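Local coordinates for dipicolinate synthase subunit B (Bacillus halodurans, PDB 3LQK), which probably serves as the flavoprotein-family subunit of the enzyme that makes dipicolinate, the compound stored in bacterial spores, at residues A[8-13]-A[89-94]. Residues are numbered along the deposited sequence; the frame is centred on the assembly and turned at random. Where two conformers were deposited one is given.
Sequences KHVGFG and CMVIAP
Gly11 and Gly13 supply most of the polar links to strand 89-93: Gly11 N donates to Cys89 O (2.9 Å), Val91 N to Gly11 O (2.8 Å), Gly13 N to Val91 O (2.8 Å) and Ala93 N to Gly13 O (2.9 Å). At the N-terminal end of the pairing, Cys89 N reaches His9 O only weakly. Strands 9-13 and 89-93 run parallel as neighbours in the central sheet of a Rossmann-like alpha/beta fold, consistent with membership of the Flavoprotein family, and strand 37-41 pairs with the other edge of 9-13. On the face carrying Val10, Phe12, Cys89 and Val91, the two valines meet at a slant, Val10 CG1 lying 3.8 Å from Val91 CG2. Val91 CG1 lies over one face of the Phe12 ring, while Ala93 O comes to its edge, 3.5 Å from Phe12 CE2. Helices 25-33 and 176-184 cover this side. On the reverse face neither glycine has a side chain, and selenomethionine Met90 lies against their backbone: a bend at chi2 (77°) brings SE to 4.0 Å from Gly11 CA and CE to 3.6 Å from Gly13 N. Helix 111-121 packs on Met90 and Ile92 there.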
loop_
_atom_site.group_PDB
_atom_site.type_symbol
_atom_site.label_atom_id
_atom_site.label_comp_id
_atom_site.label_asym_id
_atom_site.label_seq_id
_atom_site.Cartn_x
_atom_site.Cartn_y
_atom_site.Cartn_z
ATOM N N LYS A 8 23.139 18.242 22.991
ATOM C CA LYS A 8 22.079 17.607 22.212
ATOM C C LYS A 8 21.294 16.661 23.098
ATOM O O LYS A 8 21.875 15.925 23.911
ATOM C CB LYS A 8 22.629 16.823 21.034
ATOM C CG LYS A 8 23.585 17.613 20.092
ATOM C CD LYS A 8 22.806 18.433 19.068
ATOM C CE LYS A 8 23.738 19.340 18.277
ATOM N NZ LYS A 8 22.858 20.352 17.623
ATOM N N HIS A 9 19.983 16.712 22.896
ATOM C CA HIS A 9 19.051 15.891 23.643
ATOM C C HIS A 9 18.586 14.773 22.719
ATOM O O HIS A 9 17.891 14.990 21.771
ATOM C CB HIS A 9 17.899 16.746 24.219
ATOM C CG HIS A 9 17.080 16.031 25.250
ATOM N ND1 HIS A 9 15.945 16.577 25.808
ATOM C CD2 HIS A 9 17.205 14.784 25.778
ATOM C CE1 HIS A 9 15.418 15.706 26.651
ATOM N NE2 HIS A 9 16.159 14.605 26.638
ATOM N N VAL A 10 19.062 13.567 22.994
ATOM C CA VAL A 10 18.786 12.399 22.173
ATOM C C VAL A 10 17.944 11.433 22.991
ATOM O O VAL A 10 18.239 11.154 24.158
ATOM C CB VAL A 10 20.078 11.699 21.818
ATOM C CG1 VAL A 10 19.817 10.400 21.020
ATOM C CG2 VAL A 10 21.036 12.668 21.095
ATOM N N GLY A 11 16.837 10.985 22.432
ATOM C CA GLY A 11 16.019 9.998 23.039
ATOM C C GLY A 11 16.509 8.653 22.547
ATOM O O GLY A 11 16.924 8.523 21.389
ATOM N N PHE A 12 16.448 7.641 23.400
ATOM C CA PHE A 12 16.955 6.277 23.070
ATOM C C PHE A 12 15.914 5.270 23.537
ATOM O O PHE A 12 15.821 4.911 24.707
ATOM C CB PHE A 12 18.307 6.048 23.745
ATOM C CG PHE A 12 19.166 5.013 23.086
ATOM C CD1 PHE A 12 20.442 5.335 22.689
ATOM C CD2 PHE A 12 18.717 3.696 22.919
ATOM C CE1 PHE A 12 21.264 4.382 22.096
ATOM C CE2 PHE A 12 19.513 2.735 22.294
ATOM C CZ PHE A 12 20.789 3.073 21.898
ATOM N N GLY A 13 15.087 4.865 22.605
ATOM C CA GLY A 13 14.085 3.846 22.842
ATOM C C GLY A 13 14.496 2.446 22.481
ATOM O O GLY A 13 15.129 2.184 21.453
ATOM N N CYS A 89 16.897 14.407 18.475
ATOM C CA CYS A 89 16.846 13.203 17.708
ATOM C C CYS A 89 16.303 12.101 18.575
ATOM O O CYS A 89 16.588 12.017 19.776
ATOM C CB CYS A 89 18.278 12.843 17.247
ATOM S SG CYS A 89 18.444 11.270 16.264
HETATM N N MSE A 90 15.559 11.207 17.955
HETATM C CA MSE A 90 15.080 10.055 18.643
HETATM C C MSE A 90 15.674 8.840 17.982
HETATM O O MSE A 90 15.579 8.694 16.756
HETATM C CB MSE A 90 13.553 10.017 18.535
HETATM C CG MSE A 90 12.882 8.778 19.106
HETATM SE SE MSE A 90 12.782 8.790 21.034
HETATM C CE MSE A 90 12.409 6.936 21.262
ATOM N N VAL A 91 16.231 7.938 18.773
ATOM C CA VAL A 91 16.751 6.663 18.289
ATOM C C VAL A 91 15.817 5.567 18.758
ATOM O O VAL A 91 15.344 5.600 19.900
ATOM C CB VAL A 91 18.168 6.393 18.928
ATOM C CG1 VAL A 91 18.786 5.085 18.420
ATOM C CG2 VAL A 91 19.126 7.558 18.632
ATOM N N ILE A 92 15.548 4.577 17.903
ATOM C CA ILE A 92 14.871 3.352 18.298
ATOM C C ILE A 92 15.771 2.213 17.906
ATOM O O ILE A 92 15.968 1.914 16.700
ATOM C CB ILE A 92 13.537 3.139 17.592
ATOM C CG1 ILE A 92 12.608 4.384 17.694
ATOM C CG2 ILE A 92 12.803 1.880 18.127
ATOM C CD1 ILE A 92 11.317 4.187 16.862
ATOM N N ALA A 93 16.384 1.613 18.923
ATOM C CA ALA A 93 17.257 0.498 18.711
ATOM C C ALA A 93 17.353 -0.402 19.933
ATOM O O ALA A 93 17.598 0.079 21.025
ATOM C CB ALA A 93 18.636 0.983 18.266
ATOM N N PRO A 94 17.160 -1.722 19.756
ATOM C CA PRO A 94 16.746 -2.417 18.543
ATOM C C PRO A 94 15.319 -2.080 18.229
ATOM O O PRO A 94 14.516 -1.757 19.179
ATOM C CB PRO A 94 16.903 -3.926 18.912
ATOM C CG PRO A 94 16.795 -3.971 20.352
ATOM C CD PRO A 94 17.315 -2.665 20.892
#